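Local coordinates for protein type II restriction enzyme MUNI (Mycoplasma, PDB 1D02) that cuts double-stranded DNA as a homodimeric type II restriction endonuclease that recognises 5'-CAATTG-3' and cleaves after its C, at residues Y28-A33 with E187-H192; L10-L15 with N32-G37; L52-V57 with S74-G79. The protein carries 1 engineered substitution. All coordinates share one frame; numbering follows the deposited sequence.

Interaction 1. Residues Y28-A33 with E187-H192; sequences YNVFNA and EKLVQH
Phe31 and Val190 mark the nearest backbone approach of two helical segments, 28-33 and 187-192, their CA atoms 7.1 Å apart. The axes pass 10.1 Å from each other and cross at -61°, and the contact rests on two residues from each helix. It illustrates how a steep helix crossing can be built from branched and aromatic side chains alone, for no hydrogen bond spans it. Val30 points toward the partner helix and drives CG1, anti to its own backbone N (chi1 160°), against Val190 CG2 at 3.4 Å, tighter than an ordinary carbon contact. The two valine side chains run antiparallel past each other. The same Val190 methyl also lies over a face of the Phe31 ring, displaced toward the rim, in a CH-pi contact 4.3 Å from the centroid. Leu189 approaches the ring differently: its side chain runs nearly at a right angle to that of Phe31, and CD2 meets CE1 at 3.7 Å. The Phe31 ring is thus met by both Leu189 and Val190, while Val190 CG2 touches both Val30 and the ring. All four side chains are buried. Helix 12-21 adds Leu15 beside Val30 and Trp12 beside Val190; Phe35 meets the Phe31 ring, and Phe178 and Trp180 press on Leu189, which places helix 186-197 against strand 177-180, an outermost strand of the sheet within this chain.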
loop_
_atom_site.group_PDB
_atom_site.type_symbol
_atom_site.label_atom_id
_atom_site.label_comp_id
_atom_site.label_asym_id
_atom_site.label_seq_id
_atom_site.Cartn_x
_atom_site.Cartn_y
_atom_site.Cartn_z
ATOM N N TYR D 28 -21.376 7.296 6.416
ATOM C CA TYR D 28 -22.542 7.134 5.564
ATOM C C TYR D 28 -23.725 8.031 5.903
ATOM O O TYR D 28 -24.252 8.718 5.002
ATOM C CB TYR D 28 -22.972 5.668 5.552
ATOM C CG TYR D 28 -21.824 4.765 5.188
ATOM C CD1 TYR D 28 -21.042 4.139 6.177
ATOM C CD2 TYR D 28 -21.482 4.572 3.862
ATOM C CE1 TYR D 28 -19.936 3.334 5.813
ATOM C CE2 TYR D 28 -20.408 3.786 3.499
ATOM C CZ TYR D 28 -19.640 3.174 4.461
ATOM O OH TYR D 28 -18.565 2.424 4.041
ATOM N N ASN D 29 -24.174 8.057 7.157
ATOM C CA ASN D 29 -25.334 8.927 7.394
ATOM C C ASN D 29 -24.979 10.416 7.283
ATOM O O ASN D 29 -25.806 11.226 6.870
ATOM C CB ASN D 29 -26.106 8.566 8.698
ATOM C CG ASN D 29 -25.286 8.696 9.978
ATOM O OD1 ASN D 29 -24.148 9.143 9.990
ATOM N ND2 ASN D 29 -25.912 8.311 11.093
ATOM N N VAL D 30 -23.731 10.754 7.567
ATOM C CA VAL D 30 -23.261 12.133 7.459
ATOM C C VAL D 30 -23.281 12.572 5.980
ATOM O O VAL D 30 -23.857 13.618 5.633
ATOM C CB VAL D 30 -21.819 12.261 8.037
ATOM C CG1 VAL D 30 -21.103 13.520 7.521
ATOM C CG2 VAL D 30 -21.882 12.280 9.577
ATOM N N PHE D 31 -22.679 11.784 5.091
ATOM C CA PHE D 31 -22.690 12.212 3.699
ATOM C C PHE D 31 -24.072 12.094 3.065
ATOM O O PHE D 31 -24.422 12.920 2.217
ATOM C CB PHE D 31 -21.640 11.451 2.871
ATOM C CG PHE D 31 -20.280 12.095 2.912
ATOM C CD1 PHE D 31 -19.216 11.499 3.589
ATOM C CD2 PHE D 31 -20.073 13.338 2.300
ATOM C CE1 PHE D 31 -17.983 12.125 3.650
ATOM C CE2 PHE D 31 -18.831 13.970 2.364
ATOM C CZ PHE D 31 -17.787 13.358 3.040
ATOM N N ASN D 32 -24.853 11.081 3.445
ATOM C CA ASN D 32 -26.202 10.962 2.889
ATOM C C ASN D 32 -27.003 12.200 3.275
ATOM O O ASN D 32 -27.763 12.738 2.463
ATOM C CB ASN D 32 -26.906 9.706 3.420
ATOM C CG ASN D 32 -26.437 8.447 2.733
ATOM O OD1 ASN D 32 -26.474 7.346 3.309
ATOM N ND2 ASN D 32 -26.031 8.582 1.482
ATOM N N ALA D 33 -26.840 12.672 4.502
ATOM C CA ALA D 33 -27.593 13.858 4.900
ATOM C C ALA D 33 -27.142 15.095 4.135
ATOM O O ALA D 33 -27.962 15.847 3.596
ATOM C CB ALA D 33 -27.451 14.111 6.415
ATOM N N GLU D 187 -19.449 17.433 10.432
ATOM C CA GLU D 187 -19.129 18.662 9.733
ATOM C C GLU D 187 -17.661 18.751 9.283
ATOM O O GLU D 187 -17.378 19.106 8.133
ATOM C CB GLU D 187 -19.514 19.861 10.626
ATOM C CG GLU D 187 -19.248 21.220 9.997
ATOM C CD GLU D 187 -19.709 22.390 10.872
ATOM O OE1 GLU D 187 -19.482 22.351 12.106
ATOM O OE2 GLU D 187 -20.281 23.355 10.320
ATOM N N LYS D 188 -16.731 18.427 10.176
ATOM C CA LYS D 188 -15.317 18.475 9.839
ATOM C C LYS D 188 -14.969 17.519 8.686
ATOM O O LYS D 188 -14.163 17.858 7.821
ATOM C CB LYS D 188 -14.500 18.113 11.081
ATOM C CG LYS D 188 -13.014 18.197 10.885
ATOM C CD LYS D 188 -12.442 19.460 11.513
ATOM C CE LYS D 188 -10.925 19.317 11.702
ATOM N NZ LYS D 188 -10.519 18.390 12.842
ATOM N N LEU D 189 -15.568 16.329 8.704
ATOM C CA LEU D 189 -15.357 15.322 7.664
ATOM C C LEU D 189 -15.825 15.881 6.315
ATOM O O LEU D 189 -15.096 15.827 5.317
ATOM C CB LEU D 189 -16.145 14.037 7.991
ATOM C CG LEU D 189 -16.194 12.966 6.895
ATOM C CD1 LEU D 189 -14.811 12.357 6.709
ATOM C CD2 LEU D 189 -17.222 11.880 7.274
ATOM N N VAL D 190 -17.029 16.428 6.298
ATOM C CA VAL D 190 -17.577 16.972 5.055
ATOM C C VAL D 190 -16.790 18.205 4.596
ATOM O O VAL D 190 -16.555 18.384 3.387
ATOM C CB VAL D 190 -19.109 17.312 5.191
ATOM C CG1 VAL D 190 -19.642 17.849 3.859
ATOM C CG2 VAL D 190 -19.911 16.045 5.560
ATOM N N GLN D 191 -16.340 19.038 5.534
ATOM C CA GLN D 191 -15.576 20.227 5.153
ATOM C C GLN D 191 -14.305 19.822 4.412
ATOM O O GLN D 191 -13.893 20.504 3.476
ATOM C CB GLN D 191 -15.225 21.087 6.371
ATOM C CG GLN D 191 -16.449 21.774 6.980
ATOM C CD GLN D 191 -16.120 22.569 8.230
ATOM O OE1 GLN D 191 -15.314 22.093 9.055
ATOM N NE2 GLN D 191 -16.699 23.671 8.404
ATOM N N HIS D 192 -13.686 18.707 4.801
ATOM C CA HIS D 192 -12.473 18.283 4.095
ATOM C C HIS D 192 -12.822 17.998 2.635
ATOM O O HIS D 192 -12.149 18.477 1.721
ATOM C CB HIS D 192 -11.870 17.031 4.737
ATOM C CG HIS D 192 -10.551 16.634 4.147
ATOM N ND1 HIS D 192 -10.441 15.912 2.977
ATOM C CD2 HIS D 192 -9.283 16.923 4.532
ATOM C CE1 HIS D 192 -9.163 15.780 2.663
ATOM N NE2 HIS D 192 -8.442 16.389 3.589
#

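Interaction 2. Residues L10-L15 with N32-G37; sequences LNWQAL and NAVFEG
Asn11 reaches the 32-37 segment with both its backbone and its side chain. Its N gives a hydrogen bond to Val34 O (2.8 Å, 160° at the hydrogen), taking up a carbonyl in the last turn of helix 27-34. The side chain, with CG anti to the backbone N (chi1 -166°), extends ND2 to Glu36 O at 3.0 Å; this acceptor lies close to the amide plane, although the donor stands above the plane of the Glu36 carbonyl. At the other end of the same amide, OD1 accepts from Ala14 N at 3.0 Å, which makes Asn11 the N-cap of helix 12-21. The residue is also the centre of an inverse gamma turn, closed by a weak bond from Trp12 N to Leu10 O. Around this polar centre the packing is apolar: Val34 CG2 lies over a face of the Trp12 indole and 4.0 Å from Leu15 CB, while Leu10 CD2 comes to the edge of the Phe35 ring at 3.9 Å. Ala14 CB sits 3.1 Å from Ala33 O, a close fit. One asparagine thus starts one helix while holding carbonyls in the last turn of another and in the loop after it, and with both ends of its amide engaged the group is fixed in its rotation.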
loop_
_atom_site.group_PDB
_atom_site.type_symbol
_atom_site.label_atom_id
_atom_site.label_comp_id
_atom_site.label_asym_id
_atom_site.label_seq_id
_atom_site.Cartn_x
_atom_site.Cartn_y
_atom_site.Cartn_z
ATOM N N LEU D 10 -23.471 22.189 -0.726
ATOM C CA LEU D 10 -23.933 21.018 -0.008
ATOM C C LEU D 10 -25.090 21.378 0.942
ATOM O O LEU D 10 -25.322 22.559 1.226
ATOM C CB LEU D 10 -22.731 20.410 0.741
ATOM C CG LEU D 10 -21.590 19.934 -0.161
ATOM C CD1 LEU D 10 -20.528 19.183 0.681
ATOM C CD2 LEU D 10 -22.144 18.975 -1.192
ATOM N N ASN D 11 -25.815 20.364 1.415
ATOM C CA ASN D 11 -26.965 20.595 2.294
ATOM C C ASN D 11 -26.550 20.578 3.746
ATOM O O ASN D 11 -26.819 19.613 4.474
ATOM C CB ASN D 11 -28.009 19.519 2.035
ATOM C CG ASN D 11 -29.366 19.857 2.629
ATOM O OD1 ASN D 11 -29.472 20.673 3.551
ATOM N ND2 ASN D 11 -30.403 19.195 2.136
ATOM N N TRP D 12 -25.912 21.662 4.168
ATOM C CA TRP D 12 -25.423 21.777 5.517
ATOM C C TRP D 12 -26.550 21.744 6.548
ATOM O O TRP D 12 -26.334 21.289 7.670
ATOM C CB TRP D 12 -24.587 23.051 5.643
ATOM C CG TRP D 12 -23.362 23.012 4.749
ATOM C CD1 TRP D 12 -23.213 23.611 3.514
ATOM C CD2 TRP D 12 -22.134 22.295 4.996
ATOM N NE1 TRP D 12 -21.974 23.311 2.986
ATOM C CE2 TRP D 12 -21.288 22.511 3.870
ATOM C CE3 TRP D 12 -21.667 21.492 6.051
ATOM C CZ2 TRP D 12 -20.005 21.958 3.777
ATOM C CZ3 TRP D 12 -20.387 20.934 5.960
ATOM C CH2 TRP D 12 -19.567 21.175 4.829
ATOM N N GLN D 13 -27.740 22.220 6.178
ATOM C CA GLN D 13 -28.856 22.208 7.125
ATOM C C GLN D 13 -29.290 20.777 7.446
ATOM O O GLN D 13 -29.637 20.480 8.598
ATOM C CB GLN D 13 -30.052 23.001 6.584
ATOM C CG GLN D 13 -29.748 24.499 6.376
ATOM C CD GLN D 13 -29.468 24.829 4.914
ATOM O OE1 GLN D 13 -28.825 24.042 4.199
ATOM N NE2 GLN D 13 -29.951 26.002 4.459
ATOM N N ALA D 14 -29.268 19.891 6.447
ATOM C CA ALA D 14 -29.665 18.506 6.682
ATOM C C ALA D 14 -28.647 17.855 7.610
ATOM O O ALA D 14 -29.030 17.087 8.480
ATOM C CB ALA D 14 -29.749 17.718 5.389
ATOM N N LEU D 15 -27.362 18.165 7.427
ATOM C CA LEU D 15 -26.330 17.597 8.309
ATOM C C LEU D 15 -26.494 18.131 9.745
ATOM O O LEU D 15 -26.341 17.378 10.738
ATOM C CB LEU D 15 -24.926 17.930 7.779
ATOM C CG LEU D 15 -23.754 17.468 8.664
ATOM C CD1 LEU D 15 -23.838 15.944 8.876
ATOM C CD2 LEU D 15 -22.429 17.808 8.030
ATOM N N ASN D 32 -24.853 11.081 3.445
ATOM C CA ASN D 32 -26.202 10.962 2.889
ATOM C C ASN D 32 -27.003 12.200 3.275
ATOM O O ASN D 32 -27.763 12.738 2.463
ATOM C CB ASN D 32 -26.906 9.706 3.420
ATOM C CG ASN D 32 -26.437 8.447 2.733
ATOM O OD1 ASN D 32 -26.474 7.346 3.309
ATOM N ND2 ASN D 32 -26.031 8.582 1.482
ATOM N N ALA D 33 -26.840 12.672 4.502
ATOM C CA ALA D 33 -27.593 13.858 4.900
ATOM C C ALA D 33 -27.142 15.095 4.135
ATOM O O ALA D 33 -27.962 15.847 3.596
ATOM C CB ALA D 33 -27.451 14.111 6.415
ATOM N N VAL D 34 -25.834 15.305 4.092
ATOM C CA VAL D 34 -25.291 16.494 3.450
ATOM C C VAL D 34 -25.480 16.517 1.928
ATOM O O VAL D 34 -25.386 17.583 1.273
ATOM C CB VAL D 34 -23.802 16.701 3.888
ATOM C CG1 VAL D 34 -22.798 16.048 2.909
ATOM C CG2 VAL D 34 -23.547 18.180 4.025
ATOM N N PHE D 35 -25.770 15.360 1.357
ATOM C CA PHE D 35 -26.013 15.302 -0.082
ATOM C C PHE D 35 -27.492 15.393 -0.450
ATOM O O PHE D 35 -27.837 15.396 -1.642
ATOM C CB PHE D 35 -25.429 14.013 -0.686
ATOM C CG PHE D 35 -23.915 13.980 -0.738
ATOM C CD1 PHE D 35 -23.252 12.766 -1.004
ATOM C CD2 PHE D 35 -23.152 15.136 -0.576
ATOM C CE1 PHE D 35 -21.866 12.720 -1.106
ATOM C CE2 PHE D 35 -21.765 15.098 -0.679
ATOM C CZ PHE D 35 -21.119 13.875 -0.946
ATOM N N GLU D 36 -28.377 15.474 0.542
ATOM C CA GLU D 36 -29.820 15.525 0.246
ATOM C C GLU D 36 -30.199 16.655 -0.691
ATOM O O GLU D 36 -29.891 17.812 -0.435
ATOM C CB GLU D 36 -30.655 15.665 1.527
ATOM C CG GLU D 36 -30.673 14.395 2.367
ATOM C CD GLU D 36 -31.434 14.568 3.672
ATOM O OE1 GLU D 36 -31.195 13.764 4.603
ATOM O OE2 GLU D 36 -32.283 15.491 3.782
ATOM N N GLY D 37 -30.864 16.305 -1.788
ATOM C CA GLY D 37 -31.288 17.328 -2.730
ATOM C C GLY D 37 -30.198 17.879 -3.618
ATOM O O GLY D 37 -30.459 18.794 -4.405
#

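Interaction 3. Residues L52-V57 with S74-G79; sequences LYAQVV and STTQWG. With nucleotides of chain A.
Tyr53 and Trp78 pack through their CB atoms, 4.2 Å apart, while their rings turn to different partners. Trp78 O accepts two N-H groups: Leu52 N at 2.7 Å from above its carbonyl plane and Tyr53 N at 2.9 Å, tilted only 20° from that plane. With CG anti to its carbonyl carbon (chi1 -46°), Tyr53 carries its ring alongside the same peptide, CD1 near Trp78 O and CE1 near Gly79; Leu52 CB rests over a face of this ring, toward the rim. The indole of Trp78 turns instead to Ala54, whose CB touches CE3 at 3.7 Å and also approaches Thr76 O. Within its own segment, Thr76 CG2 lies over an indole face near the rim. A water accepts from Ala54 N and Trp78 N and lies 2.8 Å from Thr76 O, to which it can donate. Tyr53 OH is hydrogen-bonded to Trp169 NE1 of the second subunit, and Trp78 makes a cation-pi contact with Lys161 of the same neighbouring chain. Gly79 N donates to OP1 of nucleotide DC2 of chain A at 2.8 Å and 165°. A main-chain N-H presented to a backbone phosphate is a familiar DNA contact that reads no base; here it accompanies a type I turn, Tyr53 to Val56, set against the loop 74-79 at the dimer interface of a PDDEXK-clan nuclease.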
loop_
_atom_site.group_PDB
_atom_site.type_symbol
_atom_site.label_atom_id
_atom_site.label_comp_id
_atom_site.label_asym_id
_atom_site.label_seq_id
_atom_site.Cartn_x
_atom_site.Cartn_y
_atom_site.Cartn_z
ATOM N N LEU D 52 -11.685 -6.652 -12.434
ATOM C CA LEU D 52 -10.351 -6.160 -12.724
ATOM C C LEU D 52 -9.239 -7.132 -13.087
ATOM O O LEU D 52 -8.405 -6.841 -13.966
ATOM C CB LEU D 52 -9.798 -5.389 -11.522
ATOM C CG LEU D 52 -10.458 -4.140 -10.961
ATOM C CD1 LEU D 52 -9.609 -3.657 -9.762
ATOM C CD2 LEU D 52 -10.534 -3.076 -12.049
ATOM N N TYR D 53 -9.220 -8.270 -12.399
ATOM C CA TYR D 53 -8.102 -9.180 -12.506
ATOM C C TYR D 53 -8.113 -10.447 -13.299
ATOM O O TYR D 53 -7.048 -10.896 -13.713
ATOM C CB TYR D 53 -7.660 -9.591 -11.089
ATOM C CG TYR D 53 -7.525 -8.476 -10.086
ATOM C CD1 TYR D 53 -8.086 -8.592 -8.805
ATOM C CD2 TYR D 53 -6.764 -7.351 -10.371
ATOM C CE1 TYR D 53 -7.872 -7.609 -7.835
ATOM C CE2 TYR D 53 -6.548 -6.362 -9.410
ATOM C CZ TYR D 53 -7.099 -6.504 -8.146
ATOM O OH TYR D 53 -6.854 -5.563 -7.170
ATOM N N ALA D 54 -9.278 -11.050 -13.497
ATOM C CA ALA D 54 -9.285 -12.348 -14.147
ATOM C C ALA D 54 -8.705 -12.442 -15.555
ATOM O O ALA D 54 -8.199 -13.502 -15.928
ATOM C CB ALA D 54 -10.696 -12.955 -14.105
ATOM N N GLN D 55 -8.769 -11.357 -16.334
ATOM C CA GLN D 55 -8.233 -11.402 -17.693
ATOM C C GLN D 55 -6.815 -10.872 -17.777
ATOM O O GLN D 55 -6.299 -10.627 -18.875
ATOM C CB GLN D 55 -9.145 -10.624 -18.658
ATOM C CG GLN D 55 -10.569 -11.151 -18.699
ATOM C CD GLN D 55 -11.464 -10.454 -19.725
ATOM O OE1 GLN D 55 -11.595 -10.910 -20.877
ATOM N NE2 GLN D 55 -12.074 -9.370 -19.322
ATOM N N VAL D 56 -6.173 -10.671 -16.629
ATOM C CA VAL D 56 -4.794 -10.200 -16.652
ATOM C C VAL D 56 -3.989 -11.275 -17.395
ATOM O O VAL D 56 -4.122 -12.471 -17.121
ATOM C CB VAL D 56 -4.247 -10.022 -15.218
ATOM C CG1 VAL D 56 -2.716 -9.953 -15.219
ATOM C CG2 VAL D 56 -4.840 -8.770 -14.594
ATOM N N VAL D 57 -3.173 -10.852 -18.351
ATOM C CA VAL D 57 -2.385 -11.801 -19.126
ATOM C C VAL D 57 -1.150 -12.293 -18.359
ATOM O O VAL D 57 -0.417 -11.497 -17.764
ATOM C CB VAL D 57 -1.952 -11.148 -20.455
ATOM C CG1 VAL D 57 -0.916 -12.021 -21.171
ATOM C CG2 VAL D 57 -3.195 -10.934 -21.335
ATOM N N SER D 74 -12.679 -15.554 -18.818
ATOM C CA SER D 74 -13.153 -14.447 -19.649
ATOM C C SER D 74 -14.451 -13.792 -19.140
ATOM O O SER D 74 -14.780 -12.681 -19.540
ATOM C CB SER D 74 -13.327 -14.915 -21.104
ATOM O OG SER D 74 -14.539 -15.631 -21.274
ATOM N N THR D 75 -15.183 -14.469 -18.259
ATOM C CA THR D 75 -16.417 -13.918 -17.707
ATOM C C THR D 75 -16.405 -13.913 -16.185
ATOM O O THR D 75 -17.431 -13.709 -15.538
ATOM C CB THR D 75 -17.633 -14.711 -18.155
ATOM O OG1 THR D 75 -17.484 -16.094 -17.770
ATOM C CG2 THR D 75 -17.784 -14.595 -19.675
ATOM N N THR D 76 -15.230 -14.132 -15.622
ATOM C CA THR D 76 -15.084 -14.146 -14.187
ATOM C C THR D 76 -14.760 -12.746 -13.715
ATOM O O THR D 76 -13.913 -12.079 -14.292
ATOM C CB THR D 76 -13.952 -15.106 -13.796
ATOM O OG1 THR D 76 -14.346 -16.440 -14.143
ATOM C CG2 THR D 76 -13.655 -15.027 -12.298
ATOM N N GLN D 77 -15.424 -12.305 -12.658
ATOM C CA GLN D 77 -15.173 -10.978 -12.135
ATOM C C GLN D 77 -14.479 -10.998 -10.779
ATOM O O GLN D 77 -15.074 -11.373 -9.760
ATOM C CB GLN D 77 -16.483 -10.201 -12.061
ATOM C CG GLN D 77 -17.101 -10.037 -13.454
ATOM C CD GLN D 77 -18.299 -9.122 -13.467
ATOM O OE1 GLN D 77 -18.328 -8.120 -12.762
ATOM N NE2 GLN D 77 -19.289 -9.447 -14.298
ATOM N N TRP D 78 -13.205 -10.622 -10.798
ATOM C CA TRP D 78 -12.381 -10.499 -9.592
ATOM C C TRP D 78 -11.922 -9.048 -9.521
ATOM O O TRP D 78 -11.316 -8.518 -10.457
ATOM C CB TRP D 78 -11.144 -11.411 -9.635
ATOM C CG TRP D 78 -11.454 -12.877 -9.619
ATOM C CD1 TRP D 78 -12.564 -13.484 -9.089
ATOM C CD2 TRP D 78 -10.617 -13.919 -10.107
ATOM N NE1 TRP D 78 -12.459 -14.858 -9.214
ATOM C CE2 TRP D 78 -11.272 -15.148 -9.837
ATOM C CE3 TRP D 78 -9.365 -13.939 -10.747
ATOM C CZ2 TRP D 78 -10.718 -16.380 -10.180
ATOM C CZ3 TRP D 78 -8.816 -15.169 -11.088
ATOM C CH2 TRP D 78 -9.496 -16.375 -10.802
ATOM N N GLY D 79 -12.195 -8.399 -8.401
ATOM C CA GLY D 79 -11.818 -7.010 -8.298
ATOM C C GLY D 79 -11.771 -6.545 -6.869
ATOM O O GLY D 79 -11.386 -7.317 -5.972
ATOM P P DC A 2 -13.619 -11.044 -5.512
ATOM O OP1 DC A 2 -13.676 -9.995 -6.570
ATOM O OP2 DC A 2 -12.499 -12.029 -5.474
ATOM O "O5'" DC A 2 -13.668 -10.291 -4.119
ATOM C "C5'" DC A 2 -14.605 -9.236 -3.950
ATOM C "C4'" DC A 2 -14.379 -8.543 -2.633
ATOM O "O4'" DC A 2 -14.808 -9.412 -1.559
ATOM C "C3'" DC A 2 -12.934 -8.138 -2.335
ATOM O "O3'" DC A 2 -12.955 -6.730 -2.030
ATOM C "C2'" DC A 2 -12.537 -9.044 -1.169
ATOM C "C1'" DC A 2 -13.864 -9.375 -0.504
ATOM N N1 DC A 2 -13.930 -10.681 0.179
ATOM C C2 DC A 2 -14.356 -10.733 1.512
ATOM O O2 DC A 2 -14.658 -9.670 2.097
ATOM N N3 DC A 2 -14.427 -11.934 2.128
ATOM C C4 DC A 2 -14.108 -13.051 1.468
ATOM N N4 DC A 2 -14.226 -14.229 2.110
ATOM C C5 DC A 2 -13.663 -13.024 0.113
ATOM C C6 DC A 2 -13.590 -11.826 -0.483
HETATM O O HOH W 1 -12.121 -10.094 -13.430
#

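In the fold
Interactions 1 and 2 belong to one cluster: both use helix 27-34, and Val190 of the first packs against Leu10, Trp12 and Val34 of the second. Within it, interaction 1 is wholly buried and apolar, whereas interaction 2, nearer the surface, combines apolar packing with an asparagine that satisfies main-chain groups. Interaction 3 lies on the opposite side of the chain's centre, its centre about 34 Å from that of interaction 1, and joins loops instead of helices. Beside some apolar packing, it uses main-chain hydrogen bonds and a water, and its surroundings include a DNA phosphate and the second subunit. In these three contacts polar bonds cross where a helix begins or the chain is irregular, and the helix-helix contact has none.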